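Local coordinates for protein EcmrR transcriptional regulator (Escherichia coli, PDB 6WL5) that probably activates transcription in response to multiple drugs as a MerR-family regulator, through a C-terminal domain that binds cetyl-trimethyl-ammonium, at residues A[59-62]-A[63-67]; A[116-119]-A[120-124]; A[135-138]-A[139-143]. One frame throughout, in Å; residues are numbered along the deposited sequence.

Interaction 1: A[59-62]-A[63-67]. With 16A (cetyl-trimethyl-ammonium), chain E.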
loop_
_atom_site.group_PDB
_atom_site.type_symbol
_atom_site.label_atom_id
_atom_site.label_comp_id
_atom_site.label_asym_id
_atom_site.label_seq_id
_atom_site.Cartn_x
_atom_site.Cartn_y
_atom_site.Cartn_z
ATOM N N TYR A 59 -0.286 -2.434 -5.951
ATOM C CA TYR A 59 0.513 -2.922 -7.077
ATOM C C TYR A 59 -0.386 -3.691 -8.044
ATOM O O TYR A 59 -0.772 -4.821 -7.755
ATOM C CB TYR A 59 1.636 -3.810 -6.547
ATOM C CG TYR A 59 2.748 -2.968 -5.914
ATOM C CD1 TYR A 59 3.800 -2.470 -6.665
ATOM C CD2 TYR A 59 2.733 -2.656 -4.549
ATOM C CE1 TYR A 59 4.781 -1.669 -6.102
ATOM C CE2 TYR A 59 3.723 -1.868 -3.971
ATOM C CZ TYR A 59 4.763 -1.390 -4.746
ATOM O OH TYR A 59 5.790 -0.633 -4.177
ATOM N N HIS A 60 -0.696 -3.080 -9.189
ATOM C CA HIS A 60 -1.705 -3.578 -10.121
ATOM C C HIS A 60 -1.157 -4.469 -11.223
ATOM O O HIS A 60 -1.955 -5.027 -12.001
ATOM C CB HIS A 60 -2.434 -2.388 -10.749
ATOM C CG HIS A 60 -3.326 -1.654 -9.792
ATOM N ND1 HIS A 60 -4.332 -2.282 -9.087
ATOM C CD2 HIS A 60 -3.395 -0.342 -9.459
ATOM C CE1 HIS A 60 -4.984 -1.394 -8.363
ATOM N NE2 HIS A 60 -4.443 -0.205 -8.577
ATOM N N ASP A 61 0.150 -4.688 -11.283
ATOM C CA ASP A 61 0.679 -5.533 -12.340
ATOM C C ASP A 61 0.186 -6.961 -12.174
ATOM O O ASP A 61 -0.140 -7.407 -11.081
ATOM C CB ASP A 61 2.196 -5.482 -12.350
ATOM C CG ASP A 61 2.714 -4.219 -13.025
ATOM O OD1 ASP A 61 2.325 -3.971 -14.186
ATOM O OD2 ASP A 61 3.473 -3.476 -12.376
ATOM N N LYS A 62 0.112 -7.666 -13.284
ATOM C CA LYS A 62 -0.384 -9.031 -13.288
ATOM C C LYS A 62 0.708 -10.050 -13.076
ATOM O O LYS A 62 0.457 -11.244 -13.227
ATOM C CB LYS A 62 -1.083 -9.316 -14.626
ATOM C CG LYS A 62 -2.359 -8.472 -14.850
ATOM C CD LYS A 62 -3.169 -8.321 -13.559
ATOM C CE LYS A 62 -4.151 -7.143 -13.579
ATOM N NZ LYS A 62 -5.079 -7.167 -14.738
ATOM N N GLU A 63 1.938 -9.611 -12.926
ATOM C CA GLU A 63 3.049 -10.476 -12.596
ATOM C C GLU A 63 3.980 -9.672 -11.694
ATOM O O GLU A 63 3.856 -8.446 -11.537
ATOM C CB GLU A 63 3.812 -10.926 -13.846
ATOM C CG GLU A 63 4.568 -9.815 -14.521
ATOM C CD GLU A 63 5.349 -10.262 -15.704
ATOM O OE1 GLU A 63 5.294 -11.480 -16.001
ATOM O OE2 GLU A 63 5.972 -9.383 -16.338
ATOM N N TYR A 64 4.921 -10.369 -11.099
ATOM C CA TYR A 64 5.908 -9.697 -10.277
ATOM C C TYR A 64 6.832 -8.852 -11.150
ATOM O O TYR A 64 7.334 -9.321 -12.169
ATOM C CB TYR A 64 6.711 -10.693 -9.428
ATOM C CG TYR A 64 7.578 -9.951 -8.461
ATOM C CD1 TYR A 64 7.038 -9.364 -7.317
ATOM C CD2 TYR A 64 8.914 -9.762 -8.727
ATOM C CE1 TYR A 64 7.817 -8.621 -6.438
ATOM C CE2 TYR A 64 9.715 -9.005 -7.873
ATOM C CZ TYR A 64 9.165 -8.451 -6.708
ATOM O OH TYR A 64 9.954 -7.687 -5.862
ATOM N N LYS A 65 7.062 -7.603 -10.745
ATOM C CA LYS A 65 7.948 -6.687 -11.447
ATOM C C LYS A 65 8.582 -5.740 -10.435
ATOM O O LYS A 65 8.029 -5.487 -9.354
ATOM C CB LYS A 65 7.211 -5.779 -12.450
ATOM C CG LYS A 65 6.439 -6.441 -13.547
ATOM C CD LYS A 65 5.819 -5.338 -14.421
ATOM C CE LYS A 65 5.016 -5.869 -15.630
ATOM N NZ LYS A 65 5.067 -4.706 -16.603
ATOM N N GLU A 66 9.730 -5.184 -10.815
ATOM C CA GLU A 66 10.378 -4.128 -10.044
ATOM C C GLU A 66 10.618 -2.858 -10.842
ATOM O O GLU A 66 10.964 -1.836 -10.248
ATOM C CB GLU A 66 11.697 -4.658 -9.459
ATOM C CG GLU A 66 11.397 -5.667 -8.346
ATOM C CD GLU A 66 12.606 -6.257 -7.596
ATOM O OE1 GLU A 66 13.729 -5.787 -7.745
ATOM O OE2 GLU A 66 12.423 -7.197 -6.793
ATOM N N LYS A 67 10.484 -2.895 -12.167
ATOM C CA LYS A 67 10.649 -1.729 -13.025
ATOM C C LYS A 67 9.453 -1.617 -13.955
ATOM O O LYS A 67 8.796 -2.617 -14.288
ATOM C CB LYS A 67 11.953 -1.823 -13.821
ATOM C CG LYS A 67 13.206 -1.932 -12.970
ATOM C CD LYS A 67 14.468 -1.578 -13.751
ATOM C CE LYS A 67 15.710 -1.761 -12.907
ATOM N NZ LYS A 67 15.918 -0.515 -12.107
HETATM C C1 16A E . 0.606 -17.969 -9.140
HETATM C C2 16A E . 0.897 -16.476 -9.160
HETATM C C3 16A E . 2.397 -16.191 -9.166
HETATM C C4 16A E . 2.773 -14.811 -8.617
HETATM C C5 16A E . 1.686 -13.737 -8.712
HETATM C C6 16A E . 2.282 -12.362 -8.430
HETATM C C7 16A E . 1.442 -11.185 -8.895
HETATM C C8 16A E . 2.280 -9.920 -8.758
HETATM C C9 16A E . 1.539 -8.870 -7.977
HETATM C C10 16A E . 1.788 -7.443 -8.470
HETATM C C11 16A E . 3.243 -6.994 -8.519
HETATM C C12 16A E . 3.889 -6.838 -7.149
HETATM C C13 16A E . 5.107 -5.924 -7.291
HETATM C C14 16A E . 5.583 -5.474 -5.923
HETATM C C15 16A E . 6.915 -4.748 -6.015
HETATM C C16 16A E . 7.199 -4.140 -4.671
HETATM N N1 16A E . 8.557 -3.580 -4.573
HETATM C C17 16A E . 8.888 -2.652 -5.669
HETATM C C18 16A E . 8.537 -2.881 -3.278
HETATM C C19 16A E . 9.544 -4.654 -4.430
HETATM O O HOH W 1 3.420 -2.203 -15.837
#

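Interaction 2: A[116-119]-A[120-124]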
loop_
_atom_site.group_PDB
_atom_site.type_symbol
_atom_site.label_atom_id
_atom_site.label_comp_id
_atom_site.label_asym_id
_atom_site.label_seq_id
_atom_site.Cartn_x
_atom_site.Cartn_y
_atom_site.Cartn_z
ATOM N N LEU A 116 5.258 -14.079 1.008
ATOM C CA LEU A 116 3.800 -14.208 0.919
ATOM C C LEU A 116 3.385 -15.038 -0.290
ATOM O O LEU A 116 2.429 -15.809 -0.204
ATOM C CB LEU A 116 3.121 -12.835 0.900
ATOM C CG LEU A 116 3.002 -12.152 2.263
ATOM C CD1 LEU A 116 2.436 -10.769 2.051
ATOM C CD2 LEU A 116 2.124 -12.976 3.191
ATOM N N MET A 117 4.082 -14.879 -1.436
ATOM C CA MET A 117 3.802 -15.726 -2.603
ATOM C C MET A 117 3.939 -17.201 -2.229
ATOM O O MET A 117 3.084 -18.021 -2.587
ATOM C CB MET A 117 4.734 -15.382 -3.798
ATOM C CG MET A 117 4.357 -14.100 -4.622
ATOM S SD MET A 117 5.324 -13.612 -6.122
ATOM C CE MET A 117 6.700 -12.708 -5.397
ATOM N N GLN A 118 4.991 -17.549 -1.475
ATOM C CA GLN A 118 5.210 -18.933 -1.054
ATOM C C GLN A 118 4.149 -19.385 -0.056
ATOM O O GLN A 118 3.639 -20.517 -0.152
ATOM C CB GLN A 118 6.601 -19.089 -0.458
ATOM C CG GLN A 118 7.033 -20.485 -0.124
ATOM C CD GLN A 118 7.297 -21.331 -1.359
ATOM O OE1 GLN A 118 8.101 -20.954 -2.223
ATOM N NE2 GLN A 118 6.608 -22.461 -1.469
ATOM N N TRP A 119 3.787 -18.509 0.879
ATOM C CA TRP A 119 2.775 -18.856 1.866
ATOM C C TRP A 119 1.461 -19.187 1.187
ATOM O O TRP A 119 0.780 -20.147 1.555
ATOM C CB TRP A 119 2.594 -17.681 2.834
ATOM C CG TRP A 119 1.686 -18.036 4.003
ATOM C CD1 TRP A 119 2.082 -18.434 5.241
ATOM C CD2 TRP A 119 0.253 -18.014 4.027
ATOM N NE1 TRP A 119 0.988 -18.680 6.038
ATOM C CE2 TRP A 119 -0.147 -18.430 5.315
ATOM C CE3 TRP A 119 -0.734 -17.719 3.070
ATOM C CZ2 TRP A 119 -1.487 -18.549 5.679
ATOM C CZ3 TRP A 119 -2.052 -17.801 3.434
ATOM C CH2 TRP A 119 -2.422 -18.233 4.731
ATOM N N VAL A 120 1.065 -18.375 0.220
ATOM C CA VAL A 120 -0.194 -18.604 -0.477
ATOM C C VAL A 120 -0.204 -19.980 -1.126
ATOM O O VAL A 120 -1.175 -20.753 -0.986
ATOM C CB VAL A 120 -0.432 -17.459 -1.471
ATOM C CG1 VAL A 120 -1.509 -17.791 -2.402
ATOM C CG2 VAL A 120 -0.788 -16.164 -0.720
ATOM N N GLU A 121 0.892 -20.336 -1.807
ATOM C CA GLU A 121 0.973 -21.669 -2.424
ATOM C C GLU A 121 0.928 -22.779 -1.373
ATOM O O GLU A 121 0.224 -23.792 -1.546
ATOM C CB GLU A 121 2.265 -21.782 -3.220
ATOM C CG GLU A 121 2.351 -20.862 -4.409
ATOM C CD GLU A 121 1.275 -21.166 -5.427
ATOM O OE1 GLU A 121 1.025 -22.380 -5.659
ATOM O OE2 GLU A 121 0.690 -20.190 -5.967
ATOM N N ASP A 122 1.695 -22.622 -0.296
ATOM C CA ASP A 122 1.861 -23.685 0.689
ATOM C C ASP A 122 0.581 -23.943 1.472
ATOM O O ASP A 122 0.386 -25.045 1.987
ATOM C CB ASP A 122 2.939 -23.281 1.711
ATOM C CG ASP A 122 4.351 -23.331 1.153
ATOM O OD1 ASP A 122 4.559 -23.910 0.076
ATOM O OD2 ASP A 122 5.269 -22.780 1.813
ATOM N N ASN A 123 -0.275 -22.930 1.638
ATOM C CA ASN A 123 -1.423 -23.041 2.519
ATOM C C ASN A 123 -2.745 -23.120 1.778
ATOM O O ASN A 123 -3.795 -23.074 2.415
ATOM C CB ASN A 123 -1.398 -21.887 3.514
ATOM C CG ASN A 123 -0.318 -22.054 4.528
ATOM O OD1 ASN A 123 -0.489 -22.756 5.524
ATOM N ND2 ASN A 123 0.822 -21.427 4.285
ATOM N N GLY A 124 -2.723 -23.278 0.464
ATOM C CA GLY A 124 -3.954 -23.546 -0.258
ATOM C C GLY A 124 -4.807 -22.315 -0.456
ATOM O O GLY A 124 -6.055 -22.393 -0.341
#

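Interaction 3: A[135-138]-A[139-143]. With 16A (cetyl-trimethyl-ammonium), chain G; 16A (cetyl-trimethyl-ammonium), chain F.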
loop_
_atom_site.group_PDB
_atom_site.type_symbol
_atom_site.label_atom_id
_atom_site.label_comp_id
_atom_site.label_asym_id
_atom_site.label_seq_id
_atom_site.Cartn_x
_atom_site.Cartn_y
_atom_site.Cartn_z
ATOM N N TYR A 135 2.236 1.720 4.578
ATOM C CA TYR A 135 3.360 2.415 5.194
ATOM C C TYR A 135 2.947 2.847 6.595
ATOM O O TYR A 135 1.973 3.593 6.755
ATOM C CB TYR A 135 3.742 3.649 4.359
ATOM C CG TYR A 135 3.978 3.221 2.917
ATOM C CD1 TYR A 135 5.061 2.449 2.581
ATOM C CD2 TYR A 135 3.078 3.563 1.920
ATOM C CE1 TYR A 135 5.254 2.004 1.270
ATOM C CE2 TYR A 135 3.263 3.152 0.627
ATOM C CZ TYR A 135 4.333 2.357 0.301
ATOM O OH TYR A 135 4.461 1.952 -1.013
ATOM N N ILE A 136 3.685 2.383 7.599
ATOM C CA ILE A 136 3.355 2.643 9.002
ATOM C C ILE A 136 4.386 3.565 9.639
ATOM O O ILE A 136 4.094 4.736 9.939
ATOM C CB ILE A 136 3.180 1.305 9.764
ATOM C CG1 ILE A 136 2.089 0.452 9.125
ATOM C CG2 ILE A 136 2.880 1.550 11.238
ATOM C CD1 ILE A 136 2.114 -0.977 9.580
ATOM N N ASP A 137 5.589 3.041 9.832
ATOM C CA ASP A 137 6.735 3.791 10.328
ATOM C C ASP A 137 7.805 3.887 9.242
ATOM O O ASP A 137 8.002 2.956 8.457
ATOM C CB ASP A 137 7.307 3.095 11.562
ATOM C CG ASP A 137 6.348 3.092 12.751
ATOM O OD1 ASP A 137 5.524 4.024 12.914
ATOM O OD2 ASP A 137 6.436 2.104 13.499
ATOM N N GLY A 138 8.445 5.037 9.163
ATOM C CA GLY A 138 9.384 5.298 8.084
ATOM C C GLY A 138 10.120 6.596 8.362
ATOM O O GLY A 138 10.149 7.067 9.498
ATOM N N ILE A 139 10.661 7.201 7.301
ATOM C CA ILE A 139 11.509 8.390 7.454
ATOM C C ILE A 139 10.754 9.572 8.055
ATOM O O ILE A 139 11.389 10.496 8.580
ATOM C CB ILE A 139 12.184 8.716 6.111
ATOM C CG1 ILE A 139 13.431 9.584 6.350
ATOM C CG2 ILE A 139 11.172 9.363 5.136
ATOM C CD1 ILE A 139 14.286 9.736 5.171
ATOM N N TRP A 140 9.414 9.581 7.961
ATOM C CA TRP A 140 8.582 10.618 8.572
ATOM C C TRP A 140 8.597 10.608 10.101
ATOM O O TRP A 140 8.274 11.644 10.697
ATOM C CB TRP A 140 7.159 10.485 8.055
ATOM C CG TRP A 140 6.605 9.054 8.130
ATOM C CD1 TRP A 140 5.885 8.488 9.164
ATOM C CD2 TRP A 140 6.720 8.043 7.135
ATOM N NE1 TRP A 140 5.561 7.170 8.853
ATOM C CE2 TRP A 140 6.055 6.888 7.614
ATOM C CE3 TRP A 140 7.332 7.992 5.882
ATOM C CZ2 TRP A 140 5.968 5.711 6.870
ATOM C CZ3 TRP A 140 7.255 6.811 5.165
ATOM C CH2 TRP A 140 6.556 5.701 5.644
ATOM N N ASN A 141 8.906 9.470 10.739
ATOM C CA ASN A 141 8.827 9.374 12.177
ATOM C C ASN A 141 9.955 8.626 12.870
ATOM O O ASN A 141 10.058 8.739 14.099
ATOM C CB ASN A 141 7.464 8.856 12.656
ATOM C CG ASN A 141 7.181 7.428 12.270
ATOM O OD1 ASN A 141 7.885 6.833 11.464
ATOM N ND2 ASN A 141 6.137 6.894 12.835
ATOM N N LYS A 142 10.843 7.949 12.142
ATOM C CA LYS A 142 11.934 7.184 12.740
ATOM C C LYS A 142 13.168 7.340 11.869
ATOM O O LYS A 142 13.158 6.945 10.703
ATOM C CB LYS A 142 11.547 5.708 12.823
ATOM C CG LYS A 142 10.336 5.478 13.725
ATOM C CD LYS A 142 10.325 4.276 14.598
ATOM C CE LYS A 142 8.982 4.225 15.332
ATOM N NZ LYS A 142 9.053 4.950 16.626
ATOM N N GLN A 143 14.246 7.880 12.422
ATOM C CA GLN A 143 15.470 7.989 11.653
ATOM C C GLN A 143 16.329 6.738 11.732
ATOM O O GLN A 143 17.210 6.549 10.899
ATOM C CB GLN A 143 16.284 9.227 12.087
ATOM C CG GLN A 143 15.546 10.563 11.815
ATOM C CD GLN A 143 14.954 10.568 10.420
ATOM O OE1 GLN A 143 15.647 10.323 9.421
ATOM N NE2 GLN A 143 13.644 10.804 10.341
HETATM C C1 16A G . 5.076 15.163 4.676
HETATM C C2 16A G . 4.221 14.501 5.752
HETATM C C3 16A G . 4.565 13.017 5.877
HETATM C C4 16A G . 3.773 12.174 6.885
HETATM C C5 16A G . 3.105 12.927 8.034
HETATM C C6 16A G . 2.905 12.147 9.348
HETATM C C7 16A G . 4.204 11.481 9.796
HETATM C C8 16A G . 4.514 11.352 11.282
HETATM C C9 16A G . 4.147 10.018 11.944
HETATM C C10 16A G . 2.800 9.419 11.542
HETATM C C11 16A G . 2.942 7.899 11.509
HETATM C C1 16A F . 16.911 16.267 3.813
HETATM C C2 16A F . 16.497 14.823 3.779
HETATM C C3 16A F . 15.156 14.837 3.071
HETATM C C4 16A F . 14.325 13.672 3.530
HETATM C C5 16A F . 12.949 13.826 2.932
HETATM C C6 16A F . 11.932 13.197 3.844
HETATM C C7 16A F . 10.557 13.376 3.268
HETATM C C8 16A F . 9.547 12.609 4.062
HETATM C C9 16A F . 8.154 12.798 3.490
HETATM C C10 16A F . 7.307 11.625 3.912
HETATM C C11 16A F . 6.058 11.372 3.057
HETATM C C12 16A F . 5.632 9.970 3.515
HETATM C C13 16A F . 4.279 9.447 3.052
HETATM C C14 16A F . 3.755 8.252 3.894
HETATM C C15 16A F . 2.668 8.742 4.843
HETATM C C16 16A F . 2.919 8.638 6.345
HETATM N N1 16A F . 1.769 8.035 7.053
HETATM C C17 16A F . 1.792 6.573 6.934
HETATM C C18 16A F . 1.903 8.410 8.463
HETATM C C19 16A F . 0.450 8.489 6.587
#

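Interaction 1: A[59-62]-A[63-67]
A local, long and water-bridged salt bridge joins Asp61 to Lys65 in the surface loop of the beta hairpin of strands 55-59 and 69-77, within the GyrI-like small-molecule-binding domain. The two side chains cross at about a right angle. Lys65 leaves the backbone with CG anti to its carbonyl carbon (chi1 -59°) and then runs extended, which brings its CD to 3.6 Å from Asp61 CG. The charged ends are coupled only loosely, Lys65 NZ lying 3.7 Å from Asp61 OD1. A water closes the gap, donating to Asp61 OD1 at 2.7 Å and accepting from Lys65 NZ. The other carboxylate oxygen, OD2, takes the backbone N-H of Asp70, tying the loop to strand 69-77.

The strand end and the loop together wrap a cetyl-trimethyl-ammonium molecule. Tyr59 offers a ring face, with the ligand's C14 3.6 Å above its plane, and the backbone joins in where Asp61 O comes within 3.2 Å of the ligand's C10. At the cationic end, Tyr64 OH stands 3.4 Å from the methyl carbon C19 and is bonded to Glu66 OE2 at 2.7 Å, meeting that carboxylate on its anti side, 17° out of its plane.

Interaction 2: A[116-119]-A[120-124]
Leu116 opens the last turns of helix 109-123 by accepting the N-H of Val120 at its O, 2.9 Å from Val120 N, while both side chains pack on the sheet, Leu116 against strands 88-103 and 149-158 and Val120 on Val98 and Val156. Met117 continues the i to i+4 pattern with a longer bond, its O lying 3.3 Å from Glu121 N. Met117 and Glu121 also touch a bound cetyl-trimethyl-ammonium.

Gln118 is held twice by Asp122. Its O accepts Asp122 N, and its side chain, bent at chi2 (71°), reaches along the helix so that NE2 donates to Asp122 OD1 at 2.9 Å. The acceptor lies in the Gln118 amide plane, but the carboxylate is met on its syn side from 35° out of its own plane.

Trp119 ends the segment, and Asn123 folds over it. Trp119 O receives two donors from that one residue, Asn123 N and Asn123 ND2, each at 3.0 Å. The Asn123 amide is stacked on the indole with the planes 25° apart: ND2 sits 3.2 Å above the ring plane near NE1 and CE2, while Asn123 CB stands 3.9 Å from the centroid of the six-membered ring in a CH-pi contact. Past it, Gly124 turns the chain with positive phi in a Schellman motif.

Near the C-terminal end of the helix, Asp122 OD2 comes within 3.4 Å of Gln118 O, two acceptors side by side, which would probably be mildly unfavourable to a negative carboxylate. The N-H that Gln118 NE2 gives to OD1 probably eases this in part, and Asn123 supplies Trp119 O with a second N-H where the helical bonding is running out.

Interaction 3: A[135-138]-A[139-143]
Trp140 lays its indole over Gly138, in the turn that leaves strand 132-137. Its CG sits between the backbone N and the carbonyl carbon (chi1 49°), which folds the ring back onto the strand end. CB meets C7 of one cetyl-trimethyl-ammonium (chain G) at 3.6 Å, and CD1 rests against the same alkyl chain. NE1 donates to Ile136 O at 3.0 Å; the acceptor lies in the indole plane, yet the N-H arrives from 45° above the carbonyl plane. CE2 and CZ2 lie under the Gly138 backbone, whose CA stands 3.6 Å from the centroid of the six-membered ring, a CH-pi contact over the face; with no side chain, Gly138 lets the ring lie this close. On the opposite face, C16 of a second ligand (chain F) is 3.8 Å above the plane, and CE3 touches C12 of that chain. At the far end CH2 meets Tyr135 CB at 3.7 Å.

Asn141 fastens the same turn through its amide. Its OD1 takes Gly138 N at 3.0 Å and its ND2 gives to Asp137 OD1 at 2.9 Å, while Gly138 O accepts both Asn141 N and Lys142 N. Just before, a classic beta bulge sets Ile136 and Asp137 together opposite Met149 of strand 149-158.

Replacing Trp140 with an alanine would probably leave Ile136 O without this N-H donor and strip the cover from Gly138 and from both alkyl chains.

Geometrically, one indole serves protein and ligands at once: its single N-H fixes the ring's rotation, one face is spent on the glycine, and the other packs on alkyl carbons up to C16, next to the quaternary nitrogen, which itself does not touch the ring.

How the interactions relate
Along the chain the contacts come in series: interaction 1 in the loop between strands 55-59 and 69-77, interaction 2 near the end of helix 109-123, interaction 3 where strand 132-137 runs out. Their centres lie about 18 Å (1 and 2), about 24 Å (1 and 3) and about 29 Å (2 and 3) apart. Interactions 1 and 2 supply residues to the same surfactant pocket, loop on one part and helix on another. Interactions 1 and 3 are joined through the antiparallel pair 55-59 and 132-137: Tyr59 OH and Tyr135 OH, 4.3 Å apart, both bond Glu133. Interaction 3 instead borders further surfactant molecules, consistent with a domain that accommodates several greasy cations.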